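Local coordinates for kinetochore protein Mis16 (Schizosaccharomyces japonicus, PDB 4XYH), which probably binds histone H4 and the CENP-A chaperone Scm3 through a WD-repeat beta-propeller, serving centromeric chromatin at the kinetochore, at residues 338-343 with 394-399; 288-291 with 295-298; 162-167 with 173-178. One frame throughout, in Å; residues are numbered along the deposited sequence.

Contact 1: 338-343 with 394-399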
loop_
_atom_site.group_PDB
_atom_site.type_symbol
_atom_site.label_atom_id
_atom_site.label_comp_id
_atom_site.label_asym_id
_atom_site.label_seq_id
_atom_site.Cartn_x
_atom_site.Cartn_y
_atom_site.Cartn_z
ATOM N N GLU A 338 -1.204 -0.312 -18.069
ATOM C CA GLU A 338 -0.473 0.926 -17.862
ATOM C C GLU A 338 -1.328 2.152 -17.441
ATOM O O GLU A 338 -0.956 2.868 -16.523
ATOM C CB GLU A 338 0.321 1.251 -19.134
ATOM C CG GLU A 338 1.131 2.540 -19.059
ATOM C CD GLU A 338 2.034 2.724 -20.272
ATOM O OE1 GLU A 338 2.194 1.745 -21.040
ATOM O OE2 GLU A 338 2.572 3.842 -20.455
ATOM N N PRO A 339 -2.472 2.395 -18.094
ATOM C CA PRO A 339 -3.147 3.637 -17.703
ATOM C C PRO A 339 -4.072 3.534 -16.476
ATOM O O PRO A 339 -4.772 4.504 -16.161
ATOM C CB PRO A 339 -3.967 3.983 -18.950
ATOM C CG PRO A 339 -4.260 2.690 -19.578
ATOM C CD PRO A 339 -3.137 1.744 -19.242
ATOM N N ILE A 340 -4.083 2.391 -15.801
ATOM C CA ILE A 340 -5.026 2.151 -14.723
ATOM C C ILE A 340 -4.344 2.266 -13.363
ATOM O O ILE A 340 -3.310 1.631 -13.125
ATOM C CB ILE A 340 -5.662 0.752 -14.850
ATOM C CG1 ILE A 340 -6.353 0.576 -16.216
ATOM C CG2 ILE A 340 -6.600 0.472 -13.686
ATOM C CD1 ILE A 340 -7.601 1.410 -16.427
ATOM N N LEU A 341 -4.909 3.084 -12.481
ATOM C CA LEU A 341 -4.464 3.131 -11.087
ATOM C C LEU A 341 -5.653 3.220 -10.126
ATOM O O LEU A 341 -6.771 3.554 -10.516
ATOM C CB LEU A 341 -3.503 4.301 -10.842
ATOM C CG LEU A 341 -4.070 5.704 -10.655
ATOM C CD1 LEU A 341 -3.023 6.663 -10.101
ATOM C CD2 LEU A 341 -4.560 6.204 -11.989
ATOM N N VAL A 342 -5.397 2.883 -8.871
ATOM C CA VAL A 342 -6.427 2.838 -7.859
ATOM C C VAL A 342 -5.988 3.717 -6.679
ATOM O O VAL A 342 -4.795 3.797 -6.366
ATOM C CB VAL A 342 -6.704 1.373 -7.411
ATOM C CG1 VAL A 342 -5.533 0.786 -6.608
ATOM C CG2 VAL A 342 -7.942 1.318 -6.605
ATOM N N THR A 343 -6.947 4.405 -6.060
ATOM C CA THR A 343 -6.675 5.255 -4.912
ATOM C C THR A 343 -7.705 4.997 -3.812
ATOM O O THR A 343 -8.778 4.450 -4.068
ATOM C CB THR A 343 -6.697 6.762 -5.282
ATOM O OG1 THR A 343 -8.008 7.137 -5.729
ATOM C CG2 THR A 343 -5.693 7.066 -6.380
ATOM N N ASN A 394 -4.617 -12.483 -11.078
ATOM C CA ASN A 394 -5.867 -12.395 -11.824
ATOM C C ASN A 394 -6.105 -10.975 -12.310
ATOM O O ASN A 394 -5.758 -10.012 -11.635
ATOM C CB ASN A 394 -7.062 -12.817 -10.970
ATOM C CG ASN A 394 -6.962 -14.235 -10.483
ATOM O OD1 ASN A 394 -5.872 -14.792 -10.360
ATOM N ND2 ASN A 394 -8.105 -14.837 -10.198
ATOM N N LYS A 395 -6.726 -10.843 -13.467
ATOM C CA LYS A 395 -7.120 -9.537 -13.964
ATOM C C LYS A 395 -8.174 -8.925 -13.036
ATOM O O LYS A 395 -9.088 -9.617 -12.596
ATOM C CB LYS A 395 -7.672 -9.650 -15.392
ATOM C CG LYS A 395 -6.647 -10.089 -16.439
ATOM C CD LYS A 395 -5.650 -8.976 -16.719
ATOM C CE LYS A 395 -6.380 -7.686 -17.092
ATOM N NZ LYS A 395 -5.464 -6.630 -17.596
ATOM N N TRP A 396 -8.020 -7.643 -12.727
ATOM C CA TRP A 396 -9.070 -6.865 -12.073
ATOM C C TRP A 396 -9.559 -7.401 -10.744
ATOM O O TRP A 396 -10.746 -7.296 -10.436
ATOM C CB TRP A 396 -10.265 -6.708 -13.025
ATOM C CG TRP A 396 -9.900 -5.821 -14.154
ATOM C CD1 TRP A 396 -9.529 -6.203 -15.407
ATOM C CD2 TRP A 396 -9.793 -4.398 -14.119
ATOM N NE1 TRP A 396 -9.222 -5.103 -16.163
ATOM C CE2 TRP A 396 -9.372 -3.981 -15.394
ATOM C CE3 TRP A 396 -10.016 -3.434 -13.132
ATOM C CZ2 TRP A 396 -9.173 -2.641 -15.716
ATOM C CZ3 TRP A 396 -9.821 -2.102 -13.455
ATOM C CH2 TRP A 396 -9.404 -1.717 -14.735
ATOM N N VAL A 397 -8.659 -7.951 -9.940
ATOM C CA VAL A 397 -9.041 -8.330 -8.593
ATOM C C VAL A 397 -8.284 -7.467 -7.593
ATOM O O VAL A 397 -7.070 -7.341 -7.686
ATOM C CB VAL A 397 -8.769 -9.817 -8.318
ATOM C CG1 VAL A 397 -9.045 -10.152 -6.849
ATOM C CG2 VAL A 397 -9.623 -10.701 -9.254
ATOM N N LEU A 398 -8.995 -6.873 -6.635
ATOM C CA LEU A 398 -8.352 -6.019 -5.639
ATOM C C LEU A 398 -8.681 -6.469 -4.235
ATOM O O LEU A 398 -9.745 -7.037 -3.985
ATOM C CB LEU A 398 -8.762 -4.554 -5.820
ATOM C CG LEU A 398 -8.223 -4.000 -7.141
ATOM C CD1 LEU A 398 -9.262 -4.112 -8.270
ATOM C CD2 LEU A 398 -7.721 -2.599 -7.008
ATOM N N ALA A 399 -7.751 -6.224 -3.326
ATOM C CA ALA A 399 -8.004 -6.373 -1.913
ATOM C C ALA A 399 -7.930 -4.988 -1.281
ATOM O O ALA A 399 -7.045 -4.195 -1.622
ATOM C CB ALA A 399 -6.984 -7.329 -1.271
#
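Thr343 OG1 is held by two ring nitrogens, His324 NE2 and Trp353 NE1, on the strand from which Ile340 and Val342 reach across to Trp396 and Leu398. Thr343, His324 and Trp353 match the Ser/Thr, His and Trp of the hydrogen-bond network inside WD-repeat blades. Across the contact itself everything is apolar. Ile340 meets the far end of the Trp396 indole, the two side chains set roughly perpendicular. Its CG2 lies 3.7 Å from Trp396 CH2. The other branch also reaches the indole, with Ile340 CD1 4.0 Å from Trp396 CH2. Chi1 of Ile340 (-57°) sets CG2 anti to the backbone N and against CH2; chi2 (-69°) then folds CD1 to the same atom. The two segments belong to neighbouring blades of the beta-propeller. Segment 338-343 runs into the second strand from the inner edge of its blade, and 394-399 leads into the corresponding strand of the next. Further along, Val342 and Leu398 meet tip to tip. A single methyl, Leu398 CD2, touches both Val342 branches, at 3.9 Å from CG2 and 4.1 Å from CG1. Trp390, on strand 385-390, touches Ile340, Val342 and Leu398. Trp396 is the third residue of a type II turn from Asn394 to Val397. Its ring also stacks with Trp417. At the exposed edge, Lys395 NZ forms a salt bridge with Asp337, next to 338-343.

Contact 2: 288-291 with 295-298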
loop_
_atom_site.group_PDB
_atom_site.type_symbol
_atom_site.label_atom_id
_atom_site.label_comp_id
_atom_site.label_asym_id
_atom_site.label_seq_id
_atom_site.Cartn_x
_atom_site.Cartn_y
_atom_site.Cartn_z
ATOM N N ALA A 288 3.711 6.356 -5.997
ATOM C CA ALA A 288 3.762 5.103 -6.738
ATOM C C ALA A 288 4.281 5.317 -8.159
ATOM O O ALA A 288 3.782 6.172 -8.903
ATOM C CB ALA A 288 2.392 4.444 -6.763
ATOM N N PHE A 289 5.298 4.537 -8.510
ATOM C CA PHE A 289 5.818 4.478 -9.865
ATOM C C PHE A 289 4.960 3.575 -10.739
ATOM O O PHE A 289 4.534 2.500 -10.306
ATOM C CB PHE A 289 7.245 3.947 -9.868
ATOM C CG PHE A 289 8.273 4.937 -9.429
ATOM C CD1 PHE A 289 8.422 6.145 -10.094
ATOM C CD2 PHE A 289 9.133 4.640 -8.380
ATOM C CE1 PHE A 289 9.396 7.042 -9.705
ATOM C CE2 PHE A 289 10.109 5.533 -7.993
ATOM C CZ PHE A 289 10.238 6.738 -8.657
ATOM N N ASN A 290 4.729 4.003 -11.975
ATOM C CA ASN A 290 4.028 3.193 -12.964
ATOM C C ASN A 290 4.964 2.098 -13.447
ATOM O O ASN A 290 6.090 2.382 -13.815
ATOM C CB ASN A 290 3.564 4.071 -14.131
ATOM C CG ASN A 290 2.764 3.303 -15.183
ATOM O OD1 ASN A 290 3.322 2.527 -15.961
ATOM N ND2 ASN A 290 1.455 3.558 -15.235
ATOM N N PRO A 291 4.505 0.838 -13.426
ATOM C CA PRO A 291 5.362 -0.305 -13.776
ATOM C C PRO A 291 5.618 -0.481 -15.289
ATOM O O PRO A 291 6.434 -1.319 -15.662
ATOM C CB PRO A 291 4.585 -1.504 -13.220
ATOM C CG PRO A 291 3.156 -1.065 -13.222
ATOM C CD PRO A 291 3.176 0.420 -12.945
ATOM N N TYR A 295 8.975 6.796 -16.394
ATOM C CA TYR A 295 9.051 8.209 -15.999
ATOM C C TYR A 295 7.795 8.687 -15.287
ATOM O O TYR A 295 7.773 9.796 -14.743
ATOM C CB TYR A 295 9.319 9.101 -17.228
ATOM C CG TYR A 295 10.620 8.749 -17.903
ATOM C CD1 TYR A 295 11.823 9.247 -17.424
ATOM C CD2 TYR A 295 10.653 7.877 -18.991
ATOM C CE1 TYR A 295 13.035 8.899 -18.016
ATOM C CE2 TYR A 295 11.864 7.526 -19.592
ATOM C CZ TYR A 295 13.046 8.043 -19.095
ATOM O OH TYR A 295 14.246 7.707 -19.674
ATOM N N LEU A 296 6.749 7.866 -15.288
ATOM C CA LEU A 296 5.475 8.286 -14.705
ATOM C C LEU A 296 5.353 7.878 -13.236
ATOM O O LEU A 296 5.735 6.758 -12.867
ATOM C CB LEU A 296 4.299 7.707 -15.494
ATOM C CG LEU A 296 2.887 8.151 -15.079
ATOM C CD1 LEU A 296 2.737 9.653 -15.158
ATOM C CD2 LEU A 296 1.840 7.507 -15.957
ATOM N N LEU A 297 4.819 8.783 -12.408
ATOM C CA LEU A 297 4.473 8.455 -11.018
ATOM C C LEU A 297 3.275 9.275 -10.519
ATOM O O LEU A 297 2.863 10.250 -11.159
ATOM C CB LEU A 297 5.670 8.663 -10.079
ATOM C CG LEU A 297 6.237 10.083 -9.937
ATOM C CD1 LEU A 297 6.954 10.223 -8.617
ATOM C CD2 LEU A 297 7.195 10.401 -11.085
ATOM N N ALA A 298 2.724 8.871 -9.375
ATOM C CA ALA A 298 1.554 9.531 -8.811
ATOM C C ALA A 298 1.767 9.842 -7.343
ATOM O O ALA A 298 2.454 9.095 -6.637
ATOM C CB ALA A 298 0.318 8.661 -8.987
#
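Phe289 lays its ring along the side chain of Leu297, both rising from the same face of the sheet. Phe289 CD1 is 3.7 Å from Leu297 CB. The ring meets this methylene obliquely, while Leu296 O lies in the ring plane at the edge. Leu297 carries CG between its own backbone N and carbonyl carbon (chi1 63°), and its CD1 comes near the next ring atom, Phe289 CE1. Phe289 and Leu297 form a non-hydrogen-bonded pair of an antiparallel hairpin, the first two strands of one WD-repeat propeller blade. Ala288 and Ala298 form the neighbouring hydrogen-bonded pair. Ala288 N binds Ala298 O at 3.1 Å, and Ala298 N binds Ala288 O at 2.9 Å. Ala288 O is shared further: Trp333 NE1 of the next blade also donates to it, and Leu297 CA makes a CA-H...O contact at 3.2 Å. Toward the turn, Asn290 N donates to Leu296 O at 3.1 Å. The N-H points almost straight at the oxygen (177°) but arrives from above the carbonyl plane. Asn290 and Leu296 pack through their CB atoms, 4.0 Å apart. With CG of Asn290 anti to its N (chi1 -177°), ND2 lies 4.0 Å from Leu296 CD2. The amide bonds outside the two segments. OD1 takes the backbone N of Phe292, an Asx turn, and that of Asn293. ND2 donates to Glu338 O in the adjoining blade.

Contact 3: 162-167 with 173-178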
loop_
_atom_site.group_PDB
_atom_site.type_symbol
_atom_site.label_atom_id
_atom_site.label_comp_id
_atom_site.label_asym_id
_atom_site.label_seq_id
_atom_site.Cartn_x
_atom_site.Cartn_y
_atom_site.Cartn_z
ATOM N N ASN A 162 10.254 -19.674 5.292
ATOM C CA ASN A 162 10.793 -20.982 4.987
ATOM C C ASN A 162 11.290 -21.772 6.200
ATOM O O ASN A 162 11.528 -22.970 6.104
ATOM C CB ASN A 162 11.933 -20.831 3.967
ATOM C CG ASN A 162 12.413 -22.157 3.453
ATOM O OD1 ASN A 162 11.618 -22.980 2.995
ATOM N ND2 ASN A 162 13.719 -22.386 3.541
ATOM N N LEU A 163 11.486 -21.095 7.321
ATOM C CA LEU A 163 11.964 -21.751 8.536
ATOM C C LEU A 163 10.814 -22.370 9.330
ATOM O O LEU A 163 11.038 -23.006 10.339
ATOM C CB LEU A 163 12.713 -20.760 9.438
ATOM C CG LEU A 163 13.961 -20.059 8.883
ATOM C CD1 LEU A 163 14.540 -19.096 9.927
ATOM C CD2 LEU A 163 14.990 -21.106 8.506
ATOM N N TYR A 164 9.581 -22.154 8.891
ATOM C CA TYR A 164 8.423 -22.646 9.622
ATOM C C TYR A 164 7.194 -22.732 8.725
ATOM O O TYR A 164 6.179 -22.086 8.977
ATOM C CB TYR A 164 8.143 -21.767 10.856
ATOM C CG TYR A 164 8.453 -20.280 10.721
ATOM C CD1 TYR A 164 7.578 -19.421 10.071
ATOM C CD2 TYR A 164 9.615 -19.739 11.268
ATOM C CE1 TYR A 164 7.857 -18.072 9.953
ATOM C CE2 TYR A 164 9.905 -18.392 11.168
ATOM C CZ TYR A 164 9.022 -17.562 10.506
ATOM O OH TYR A 164 9.285 -16.222 10.391
ATOM N N ARG A 165 7.307 -23.542 7.679
ATOM C CA ARG A 165 6.217 -23.774 6.738
ATOM C C ARG A 165 4.961 -24.371 7.324
ATOM O O ARG A 165 3.869 -24.045 6.894
ATOM C CB ARG A 165 6.679 -24.699 5.616
ATOM C CG ARG A 165 7.809 -24.135 4.798
ATOM C CD ARG A 165 7.418 -23.991 3.346
ATOM N NE ARG A 165 8.536 -23.443 2.590
ATOM C CZ ARG A 165 8.560 -22.232 2.050
ATOM N NH1 ARG A 165 7.508 -21.429 2.149
ATOM N NH2 ARG A 165 9.636 -21.828 1.397
ATOM N N GLU A 166 5.101 -25.262 8.291
ATOM C CA GLU A 166 3.952 -26.052 8.703
ATOM C C GLU A 166 3.253 -25.524 9.940
ATOM O O GLU A 166 2.069 -25.784 10.138
ATOM C CB GLU A 166 4.388 -27.509 8.909
ATOM C CG GLU A 166 5.190 -28.099 7.733
ATOM C CD GLU A 166 4.419 -28.063 6.419
ATOM O OE1 GLU A 166 3.161 -28.054 6.439
ATOM O OE2 GLU A 166 5.077 -28.023 5.354
ATOM N N GLN A 167 3.979 -24.768 10.759
ATOM C CA GLN A 167 3.431 -24.261 12.013
ATOM C C GLN A 167 2.279 -23.266 11.789
ATOM O O GLN A 167 2.467 -22.229 11.146
ATOM C CB GLN A 167 4.530 -23.591 12.839
ATOM C CG GLN A 167 5.614 -24.502 13.381
ATOM C CD GLN A 167 6.714 -24.801 12.385
ATOM O OE1 GLN A 167 6.578 -24.563 11.180
ATOM N NE2 GLN A 167 7.824 -25.335 12.890
ATOM N N GLY A 173 8.749 -15.592 16.482
ATOM C CA GLY A 173 8.743 -14.221 16.000
ATOM C C GLY A 173 9.762 -14.013 14.901
ATOM O O GLY A 173 10.035 -14.931 14.109
ATOM N N HIS A 174 10.353 -12.817 14.871
ATOM C CA HIS A 174 11.178 -12.371 13.735
ATOM C C HIS A 174 12.593 -12.922 13.792
ATOM O O HIS A 174 13.093 -13.250 14.869
ATOM C CB HIS A 174 11.244 -10.850 13.726
ATOM C CG HIS A 174 11.691 -10.293 15.036
ATOM N ND1 HIS A 174 10.807 -9.942 16.034
ATOM C CD2 HIS A 174 12.933 -10.108 15.547
ATOM C CE1 HIS A 174 11.486 -9.530 17.092
ATOM N NE2 HIS A 174 12.779 -9.634 16.828
ATOM N N GLN A 175 13.254 -12.957 12.640
ATOM C CA GLN A 175 14.619 -13.455 12.533
ATOM C C GLN A 175 15.678 -12.338 12.544
ATOM O O GLN A 175 16.848 -12.586 12.833
ATOM C CB GLN A 175 14.760 -14.287 11.254
ATOM C CG GLN A 175 14.197 -15.696 11.381
ATOM C CD GLN A 175 12.693 -15.720 11.702
ATOM O OE1 GLN A 175 11.854 -15.474 10.829
ATOM N NE2 GLN A 175 12.358 -15.998 12.958
ATOM N N ALA A 176 15.276 -11.114 12.212
ATOM C CA ALA A 176 16.177 -9.958 12.295
ATOM C C ALA A 176 15.392 -8.735 12.727
ATOM O O ALA A 176 14.199 -8.633 12.471
ATOM C CB ALA A 176 16.870 -9.688 10.969
ATOM N N CYS A 177 16.071 -7.813 13.398
ATOM C CA CYS A 177 15.485 -6.541 13.781
ATOM C C CYS A 177 16.308 -5.404 13.195
ATOM O O CYS A 177 17.512 -5.339 13.428
ATOM C CB CYS A 177 15.413 -6.412 15.298
ATOM S SG CYS A 177 14.755 -4.823 15.820
ATOM N N LEU A 178 15.661 -4.530 12.420
ATOM C CA LEU A 178 16.331 -3.365 11.835
ATOM C C LEU A 178 16.268 -2.201 12.813
ATOM O O LEU A 178 15.197 -1.622 13.015
ATOM C CB LEU A 178 15.681 -2.974 10.519
ATOM C CG LEU A 178 15.353 -4.169 9.619
ATOM C CD1 LEU A 178 14.540 -3.697 8.440
ATOM C CD2 LEU A 178 16.622 -4.857 9.140
#
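Gln175 sends its side chain toward Leu163 and Tyr164 from just before strand 176-178 of a propeller blade. The residue sits in a classic beta bulge, where Gln175 and Ala176 both face Ile158. CB points at 162-167. CG stands beside the backbone N of Gln175 (chi1 -79°) and packs 3.7 Å from Leu163 CD1, the two side chains running antiparallel alongside one another. At CG the chain bends (chi2 61°) and turns the amide to Tyr164. CD lies in the plane of the tyrosine ring, at its edge. Gln175 OE1 accepts a hydrogen bond from Tyr164 OH at 2.7 Å. The donor is somewhat tilted from the carbonyl plane, and the ring and amide planes are 70° apart. Asp160 N donates to the same OE1, so two bonds grip this oxygen. The arm of the amide that donates folds back on its own segment, to Gly173. The backbone angles there would press a CB against the carbonyl O of the residue before, which calls for glycine. Tyr164 comes from the loop that follows strand 156-160. Its side chain touches Phe159 and Leu219, and its carbonyl O receives Gln126 NE2. At the tip, Gln175 NE2 donates to Gly173 O at 2.8 Å.

Contacts 1 and 2 lie closer to the centre of the chain (about 13 and 14 Å from it, centre to centre) than contact 3 (about 23 Å). Both are buried, and they touch, with Leu341 CD1 packed 4.0 Å from Ala298 CB. Blade 328-378 thus meets a neighbour on each flank. Contact 3 stands apart, its centre 31 to 32 Å from the others. Its touching residues are mostly buried, but they sit in a peripheral, largely exposed loop. Contact 1 joins two blades by hydrophobic side chains. Contact 2 builds one blade by backbone pairing. Contact 3 ties the loop after strand 156-160 to the residues leading into strand 176-178 through a side-chain amide.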